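Local structure of muconate lactonizing enzyme (Corynebacterium glutamicum, 3I4K) at residues A[207-218]-A[235-246]; A[282-293]-A[316-324]. The protein belongs to the enolase superfamily, pairing an enolase-type N-terminal domain with a barrel domain that holds a magnesium ion. All blocks are in the same frame, centred on the assembly; numbering follows the deposited sequence.

Contact 1 (A[207-218]-A[235-246]); sequences RRTALHYLPILA and ETLREITRRTNV
Leu214 and Ile240 meet methyl to methyl at the buried heart of this pair of barrel helices, CD1 of Leu214 lying 3.3 Å from CD1 of Ile240, closer than carbons normally pack. Farther along, Ala218 CB presses on Val246 CG1 at 3.5 Å, just past the end of helix 234-244. The two axes are inclined by 40° and run in broadly the same direction. Toward the N-terminal end polar groups take over. With CG anti to the backbone N (chi1 172°), the extended Arg207 passes the buried Thr236 at a slant, and its NH1 donates to OG1 of Thr236 at 2.7 Å, the acceptor lying in the guanidinium plane; the same OG1 is also bonded to Asp233. Leu211 CD1 lies over one face of the Arg243 guanidinium, 3.5 Å above its plane. On the looser solvent side two arginines of its own helix hold Glu239: NE of Arg243 reaches OE1 at 2.7 Å, and Arg242 grips OE2 side-on with NE and NH2. This carboxylate probably eases the proximity of Arg207 NH2 to Arg243 NH2. On the inner side Leu214, Ile240, Thr244 and Val246 all rest on Phe225 of strand 224-226, while Tyr213 and Leu217 turn to helix 177-189.

Contact 2 (A[282-293]-A[316-324]); sequences LLESKKIAAIAE and QFAASTKAI
Phe317 fits as a knob into a hole formed by Leu282, Ser285, Lys286 and Ala289, joining two successive helices of the outer layer of the TIM-barrel-like domain. Its CG stands anti to the backbone N (chi1 -179°), which carries the ring across to helix 282-294. There one face receives Ser285 CB in a CH-pi contact, 3.9 Å from the ring centroid and 26° off the normal. Over the opposite face sits Thr321 OG1 from the ring's own segment, so the phenyl group is sandwiched between a methylene and a hydroxyl oxygen. Ala289 CB approaches at the ring edge, whereas Leu282 CD2 packs nearer the backbone, against Phe317 CB.

Lys286 spans the gap from its helix to the Thr321 hydroxyl. Its chain bends at chi2 (-60°) and then runs straight, lying alongside the phenyl ring, head to tail with it, with CD 3.6 Å from Phe317 CE2. The ammonium group thereby arrives at Thr321, where NZ donates to OG1 at 2.9 Å; Leu130 O offers NZ a second, weak bond. Thr321 OG1 in turn donates to Phe317 O, and Ser320 N reaches that carbonyl from the other face of its plane.

Toward Ala323 the contact is mostly apolar. The Thr321 methyl CG2 meets Ala289 CB at 3.8 Å. The type I turn from Thr321 to Ile324 then brings Ala323 up to the last turn of segment 282-293. Glu293 sends its carboxylate onward to Lys287 of the second subunit, a salt bridge made by OE1, while nearer its backbone Glu293 CB stands 4.0 Å from Ala323 CB.

Followed from the N terminus, the chain passes through the enolase-type N-terminal domain before entering the barrel, where both contacts lie. Contact 1 comes first: helix 207-219 leads through strand 224-226 to helix 234-244, and the contact closes this alpha-beta-alpha unit, bringing two successive outer helices together. Only after it is complete does contact 2 open, with helix 282-294 rejoined, after strand 298-301, by the last turn of helix 308-320 and the residues that follow. The two loops therefore follow in series, neither nesting nor crossing. The centres of contact 1 and contact 2 are about 28 Å apart, and the two do not touch. Contact 2 also borders the second subunit, whereas contact 1 meets no other chain of the assembly.

Contact 1 (A[207-218]-A[235-246])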
# COMPACT_ATOMS: atom_id res chain seq x y z
N ARG A 207 -2.73 14.70 -29.80
CA ARG A 207 -1.31 14.40 -29.88
C ARG A 207 -0.55 15.34 -30.80
O ARG A 207 0.47 15.90 -30.40
CB ARG A 207 -1.10 12.96 -30.34
CG ARG A 207 0.34 12.61 -30.63
CD ARG A 207 0.41 11.32 -31.45
NE ARG A 207 1.75 11.05 -31.97
CZ ARG A 207 2.66 10.37 -31.29
NH1 ARG A 207 2.36 9.92 -30.09
NH2 ARG A 207 3.86 10.13 -31.81
N ARG A 208 -1.04 15.53 -32.02
CA ARG A 208 -0.33 16.40 -32.95
C ARG A 208 -0.15 17.81 -32.41
O ARG A 208 0.92 18.40 -32.52
CB ARG A 208 -1.03 16.47 -34.31
CG ARG A 208 -0.18 17.14 -35.37
CD ARG A 208 -1.04 17.84 -36.42
NE ARG A 208 -1.78 18.97 -35.87
CZ ARG A 208 -1.28 20.18 -35.65
NH1 ARG A 208 -0.01 20.44 -35.93
NH2 ARG A 208 -2.05 21.13 -35.13
N THR A 209 -1.21 18.35 -31.84
CA THR A 209 -1.14 19.71 -31.29
C THR A 209 -0.16 19.81 -30.13
O THR A 209 0.56 20.80 -30.01
CB THR A 209 -2.54 20.20 -30.81
OG1 THR A 209 -3.46 20.17 -31.91
CG2 THR A 209 -2.44 21.61 -30.28
N ALA A 210 -0.12 18.79 -29.27
CA ALA A 210 0.79 18.82 -28.13
C ALA A 210 2.24 18.77 -28.59
O ALA A 210 3.07 19.55 -28.12
CB ALA A 210 0.49 17.66 -27.18
N LEU A 211 2.54 17.87 -29.52
CA LEU A 211 3.90 17.71 -30.03
C LEU A 211 4.40 18.94 -30.79
O LEU A 211 5.60 19.19 -30.86
CB LEU A 211 3.97 16.48 -30.93
CG LEU A 211 3.71 15.16 -30.19
CD1 LEU A 211 3.54 14.02 -31.17
CD2 LEU A 211 4.85 14.88 -29.22
N HIS A 212 3.47 19.70 -31.34
CA HIS A 212 3.85 20.89 -32.09
C HIS A 212 4.13 22.11 -31.20
O HIS A 212 5.15 22.77 -31.35
CB HIS A 212 2.75 21.23 -33.11
CG HIS A 212 3.07 22.40 -33.98
ND1 HIS A 212 3.00 23.71 -33.53
CD2 HIS A 212 3.46 22.47 -35.27
CE1 HIS A 212 3.34 24.53 -34.51
NE2 HIS A 212 3.62 23.80 -35.57
N TYR A 213 3.25 22.37 -30.24
CA TYR A 213 3.41 23.55 -29.38
C TYR A 213 4.18 23.41 -28.07
O TYR A 213 4.89 24.33 -27.67
CB TYR A 213 2.04 24.15 -29.10
CG TYR A 213 1.33 24.66 -30.34
CD1 TYR A 213 1.60 25.93 -30.86
CD2 TYR A 213 0.41 23.85 -31.01
CE1 TYR A 213 0.97 26.37 -32.03
CE2 TYR A 213 -0.22 24.29 -32.17
CZ TYR A 213 0.07 25.55 -32.68
OH TYR A 213 -0.56 25.96 -33.82
N LEU A 214 4.05 22.27 -27.39
CA LEU A 214 4.75 22.09 -26.12
C LEU A 214 6.23 22.44 -26.20
O LEU A 214 6.79 22.95 -25.24
CB LEU A 214 4.55 20.67 -25.58
CG LEU A 214 3.11 20.31 -25.16
CD1 LEU A 214 3.08 18.91 -24.53
CD2 LEU A 214 2.59 21.35 -24.16
N PRO A 215 6.89 22.17 -27.35
CA PRO A 215 8.32 22.51 -27.43
C PRO A 215 8.53 24.00 -27.15
O PRO A 215 9.52 24.40 -26.52
CB PRO A 215 8.68 22.13 -28.86
CG PRO A 215 7.77 20.98 -29.14
CD PRO A 215 6.46 21.47 -28.57
N ILE A 216 7.60 24.83 -27.62
CA ILE A 216 7.67 26.27 -27.42
C ILE A 216 7.60 26.60 -25.93
O ILE A 216 8.31 27.47 -25.44
CB ILE A 216 6.52 27.00 -28.15
CG1 ILE A 216 6.66 26.77 -29.66
CG2 ILE A 216 6.57 28.50 -27.86
CD1 ILE A 216 5.43 27.18 -30.45
N LEU A 217 6.74 25.89 -25.21
CA LEU A 217 6.61 26.10 -23.77
C LEU A 217 7.84 25.61 -23.02
O LEU A 217 8.21 26.17 -21.99
CB LEU A 217 5.37 25.40 -23.22
CG LEU A 217 4.03 25.93 -23.73
CD1 LEU A 217 2.90 25.28 -22.96
CD2 LEU A 217 3.98 27.44 -23.55
N ALA A 218 8.49 24.57 -23.55
CA ALA A 218 9.69 24.03 -22.92
C ALA A 218 10.83 25.03 -23.02
O ALA A 218 11.60 25.22 -22.07
CB ALA A 218 10.08 22.72 -23.59
N GLU A 235 1.42 6.30 -24.89
CA GLU A 235 2.56 6.40 -25.80
C GLU A 235 2.85 7.86 -26.16
O GLU A 235 4.01 8.25 -26.35
CB GLU A 235 2.31 5.57 -27.07
CG GLU A 235 2.57 4.07 -26.87
CD GLU A 235 2.20 3.23 -28.10
OE1 GLU A 235 2.47 3.67 -29.23
OE2 GLU A 235 1.65 2.13 -27.94
N THR A 236 1.80 8.67 -26.25
CA THR A 236 1.98 10.08 -26.56
C THR A 236 2.63 10.86 -25.42
O THR A 236 3.44 11.75 -25.65
CB THR A 236 0.64 10.70 -26.97
OG1 THR A 236 0.32 10.28 -28.30
CG2 THR A 236 0.69 12.21 -26.90
N LEU A 237 2.29 10.52 -24.17
CA LEU A 237 2.89 11.21 -23.03
C LEU A 237 4.39 10.95 -23.05
O LEU A 237 5.21 11.84 -22.77
CB LEU A 237 2.30 10.72 -21.72
CG LEU A 237 0.78 10.82 -21.53
CD1 LEU A 237 0.41 10.32 -20.15
CD2 LEU A 237 0.31 12.26 -21.72
N ARG A 238 4.76 9.71 -23.37
CA ARG A 238 6.16 9.31 -23.45
C ARG A 238 6.85 10.06 -24.59
O ARG A 238 7.98 10.54 -24.46
CB ARG A 238 6.27 7.80 -23.70
CG ARG A 238 7.67 7.31 -24.07
CD ARG A 238 8.68 7.68 -23.01
NE ARG A 238 10.01 7.16 -23.31
CZ ARG A 238 11.13 7.58 -22.70
NH1 ARG A 238 11.07 8.53 -21.77
NH2 ARG A 238 12.31 7.05 -23.03
N GLU A 239 6.16 10.15 -25.72
CA GLU A 239 6.69 10.83 -26.89
C GLU A 239 6.89 12.33 -26.65
O GLU A 239 7.89 12.89 -27.11
CB GLU A 239 5.77 10.60 -28.11
CG GLU A 239 6.32 11.14 -29.44
CD GLU A 239 7.68 10.55 -29.83
OE1 GLU A 239 8.31 11.07 -30.78
OE2 GLU A 239 8.11 9.55 -29.22
N ILE A 240 5.99 12.99 -25.93
CA ILE A 240 6.21 14.42 -25.74
C ILE A 240 7.47 14.65 -24.93
O ILE A 240 8.20 15.61 -25.18
CB ILE A 240 5.03 15.21 -25.08
CG1 ILE A 240 5.19 15.23 -23.58
CG2 ILE A 240 3.67 14.65 -25.49
CD1 ILE A 240 4.56 16.44 -22.98
N THR A 241 7.76 13.76 -23.98
CA THR A 241 8.97 13.91 -23.18
C THR A 241 10.21 13.62 -24.05
O THR A 241 11.23 14.29 -23.93
CB THR A 241 8.95 12.96 -21.96
OG1 THR A 241 8.01 13.47 -21.01
CG2 THR A 241 10.34 12.87 -21.30
N ARG A 242 10.10 12.61 -24.91
CA ARG A 242 11.20 12.25 -25.80
C ARG A 242 11.60 13.47 -26.64
O ARG A 242 12.79 13.78 -26.76
CB ARG A 242 10.80 11.09 -26.73
CG ARG A 242 11.09 9.70 -26.15
CD ARG A 242 11.24 8.65 -27.25
NE ARG A 242 9.95 8.22 -27.79
CZ ARG A 242 9.28 7.14 -27.39
NH1 ARG A 242 9.78 6.36 -26.44
NH2 ARG A 242 8.10 6.86 -27.93
N ARG A 243 10.62 14.16 -27.20
CA ARG A 243 10.89 15.33 -28.04
C ARG A 243 11.20 16.63 -27.31
O ARG A 243 11.86 17.49 -27.88
CB ARG A 243 9.74 15.58 -29.01
CG ARG A 243 9.47 14.42 -29.94
CD ARG A 243 8.57 14.81 -31.08
NE ARG A 243 7.96 13.63 -31.68
CZ ARG A 243 7.04 13.67 -32.64
NH1 ARG A 243 6.64 14.84 -33.10
NH2 ARG A 243 6.51 12.55 -33.10
N THR A 244 10.73 16.79 -26.08
CA THR A 244 10.98 18.05 -25.36
C THR A 244 11.87 17.96 -24.13
O THR A 244 12.31 18.99 -23.61
CB THR A 244 9.67 18.68 -24.90
OG1 THR A 244 9.09 17.88 -23.85
CG2 THR A 244 8.70 18.78 -26.07
N ASN A 245 12.13 16.75 -23.66
CA ASN A 245 12.94 16.53 -22.47
C ASN A 245 12.36 17.13 -21.20
O ASN A 245 13.07 17.28 -20.20
CB ASN A 245 14.38 17.04 -22.67
CG ASN A 245 15.34 15.92 -23.03
OD1 ASN A 245 15.22 14.81 -22.51
ND2 ASN A 245 16.31 16.20 -23.90
N VAL A 246 11.07 17.48 -21.21
CA VAL A 246 10.47 18.00 -19.98
C VAL A 246 9.50 16.96 -19.43
O VAL A 246 8.76 16.30 -20.18
CB VAL A 246 9.77 19.39 -20.17
CG1 VAL A 246 9.93 19.87 -21.59
CG2 VAL A 246 8.32 19.32 -19.76

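Contact 2 (A[282-293]-A[316-324])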
# COMPACT_ATOMS: atom_id res chain seq x y z
N LEU A 282 -8.58 6.34 0.62
CA LEU A 282 -7.25 6.39 1.20
C LEU A 282 -6.55 5.03 1.02
O LEU A 282 -5.33 4.98 0.88
CB LEU A 282 -7.34 6.77 2.68
CG LEU A 282 -7.84 8.19 2.94
CD1 LEU A 282 -8.40 8.30 4.35
CD2 LEU A 282 -6.70 9.19 2.72
N LEU A 283 -7.30 3.94 1.02
CA LEU A 283 -6.69 2.63 0.84
C LEU A 283 -6.13 2.54 -0.59
O LEU A 283 -4.96 2.20 -0.78
CB LEU A 283 -7.69 1.49 1.08
CG LEU A 283 -8.34 1.38 2.47
CD1 LEU A 283 -9.16 0.10 2.55
CD2 LEU A 283 -7.29 1.40 3.57
N GLU A 284 -6.96 2.85 -1.58
CA GLU A 284 -6.53 2.81 -2.97
C GLU A 284 -5.35 3.74 -3.21
O GLU A 284 -4.41 3.38 -3.92
CB GLU A 284 -7.67 3.18 -3.91
CG GLU A 284 -8.74 2.10 -4.01
CD GLU A 284 -8.17 0.76 -4.44
OE1 GLU A 284 -7.60 0.69 -5.55
OE2 GLU A 284 -8.29 -0.22 -3.69
N SER A 285 -5.40 4.93 -2.60
CA SER A 285 -4.33 5.90 -2.74
C SER A 285 -2.99 5.33 -2.26
O SER A 285 -1.94 5.67 -2.82
CB SER A 285 -4.66 7.17 -1.95
OG SER A 285 -5.75 7.88 -2.52
N LYS A 286 -3.01 4.50 -1.22
CA LYS A 286 -1.76 3.89 -0.74
C LYS A 286 -1.19 2.98 -1.82
O LYS A 286 0.03 2.87 -1.99
CB LYS A 286 -2.00 3.05 0.52
CG LYS A 286 -2.01 3.83 1.83
CD LYS A 286 -0.69 4.55 2.08
CE LYS A 286 -0.66 5.16 3.46
NZ LYS A 286 0.63 5.86 3.69
N LYS A 287 -2.08 2.32 -2.55
CA LYS A 287 -1.67 1.41 -3.61
C LYS A 287 -1.03 2.18 -4.76
O LYS A 287 -0.00 1.76 -5.30
CB LYS A 287 -2.86 0.59 -4.11
CG LYS A 287 -3.55 -0.21 -3.00
CD LYS A 287 -4.67 -1.06 -3.56
CE LYS A 287 -5.47 -1.74 -2.46
NZ LYS A 287 -6.61 -2.49 -3.05
N ILE A 288 -1.62 3.32 -5.12
CA ILE A 288 -1.06 4.12 -6.21
C ILE A 288 0.37 4.49 -5.83
O ILE A 288 1.29 4.36 -6.63
CB ILE A 288 -1.85 5.45 -6.43
CG1 ILE A 288 -3.31 5.17 -6.78
CG2 ILE A 288 -1.18 6.27 -7.53
CD1 ILE A 288 -3.57 4.59 -8.18
N ALA A 289 0.55 4.96 -4.60
CA ALA A 289 1.87 5.37 -4.13
C ALA A 289 2.90 4.24 -4.16
O ALA A 289 4.05 4.44 -4.55
CB ALA A 289 1.76 5.95 -2.72
N ALA A 290 2.47 3.05 -3.73
CA ALA A 290 3.35 1.88 -3.69
C ALA A 290 3.89 1.56 -5.09
O ALA A 290 5.08 1.33 -5.26
CB ALA A 290 2.60 0.68 -3.15
N ILE A 291 2.98 1.53 -6.06
CA ILE A 291 3.35 1.22 -7.44
C ILE A 291 4.25 2.31 -8.01
O ILE A 291 5.32 2.03 -8.54
CB ILE A 291 2.09 1.03 -8.29
CG1 ILE A 291 1.35 -0.23 -7.80
CG2 ILE A 291 2.45 0.91 -9.77
CD1 ILE A 291 -0.10 -0.30 -8.24
N ALA A 292 3.84 3.57 -7.89
CA ALA A 292 4.65 4.68 -8.39
C ALA A 292 6.07 4.62 -7.79
O ALA A 292 7.07 4.65 -8.51
CB ALA A 292 3.98 6.01 -8.03
N GLU A 293 6.14 4.54 -6.46
CA GLU A 293 7.42 4.48 -5.76
C GLU A 293 8.31 3.33 -6.25
O GLU A 293 9.52 3.50 -6.43
CB GLU A 293 7.16 4.33 -4.26
CG GLU A 293 8.39 4.11 -3.43
CD GLU A 293 8.07 3.93 -1.96
OE1 GLU A 293 7.27 3.03 -1.61
OE2 GLU A 293 8.61 4.71 -1.16
N GLN A 316 -3.83 14.30 5.33
CA GLN A 316 -3.53 13.23 6.27
C GLN A 316 -2.78 12.15 5.48
O GLN A 316 -1.87 11.50 6.00
CB GLN A 316 -4.82 12.64 6.85
CG GLN A 316 -5.61 13.61 7.72
CD GLN A 316 -5.00 13.81 9.11
OE1 GLN A 316 -5.26 14.81 9.78
NE2 GLN A 316 -4.21 12.84 9.56
N PHE A 317 -3.16 11.99 4.22
CA PHE A 317 -2.52 10.99 3.37
C PHE A 317 -1.09 11.44 3.12
O PHE A 317 -0.16 10.67 3.30
CB PHE A 317 -3.26 10.83 2.03
CG PHE A 317 -2.64 9.80 1.13
CD1 PHE A 317 -1.75 10.18 0.12
CD2 PHE A 317 -2.86 8.44 1.34
CE1 PHE A 317 -1.10 9.22 -0.67
CE2 PHE A 317 -2.21 7.47 0.56
CZ PHE A 317 -1.32 7.87 -0.45
N ALA A 318 -0.92 12.69 2.72
CA ALA A 318 0.41 13.21 2.47
C ALA A 318 1.28 13.16 3.72
O ALA A 318 2.50 12.96 3.64
CB ALA A 318 0.33 14.63 1.96
N ALA A 319 0.66 13.34 4.89
CA ALA A 319 1.40 13.33 6.14
C ALA A 319 2.00 11.96 6.45
O ALA A 319 3.04 11.87 7.09
CB ALA A 319 0.49 13.76 7.29
N SER A 320 1.34 10.91 5.97
CA SER A 320 1.78 9.55 6.23
C SER A 320 2.39 8.82 5.04
O SER A 320 2.78 7.66 5.16
CB SER A 320 0.59 8.74 6.74
OG SER A 320 -0.40 8.66 5.73
N THR A 321 2.48 9.50 3.90
CA THR A 321 3.01 8.86 2.70
C THR A 321 4.32 9.47 2.20
O THR A 321 4.33 10.54 1.60
CB THR A 321 1.96 8.89 1.59
OG1 THR A 321 0.75 8.28 2.08
CG2 THR A 321 2.45 8.14 0.36
N LYS A 322 5.42 8.78 2.46
CA LYS A 322 6.73 9.25 2.06
C LYS A 322 6.86 9.41 0.55
O LYS A 322 7.58 10.30 0.06
CB LYS A 322 7.79 8.27 2.57
CG LYS A 322 9.13 8.88 2.91
CD LYS A 322 9.91 9.27 1.69
CE LYS A 322 11.24 9.89 2.09
NZ LYS A 322 11.04 11.09 2.94
N ALA A 323 6.17 8.55 -0.19
CA ALA A 323 6.20 8.58 -1.65
C ALA A 323 5.59 9.85 -2.26
O ALA A 323 5.69 10.06 -3.47
CB ALA A 323 5.53 7.33 -2.21
N ILE A 324 4.91 10.66 -1.44
CA ILE A 324 4.38 11.94 -1.95
C ILE A 324 5.67 12.71 -1.85
O ILE A 324 6.00 13.30 -0.82
CB ILE A 324 3.35 12.59 -1.02
CG1 ILE A 324 2.05 11.79 -1.02
CG2 ILE A 324 3.09 14.04 -1.49
CD1 ILE A 324 1.28 11.85 -2.34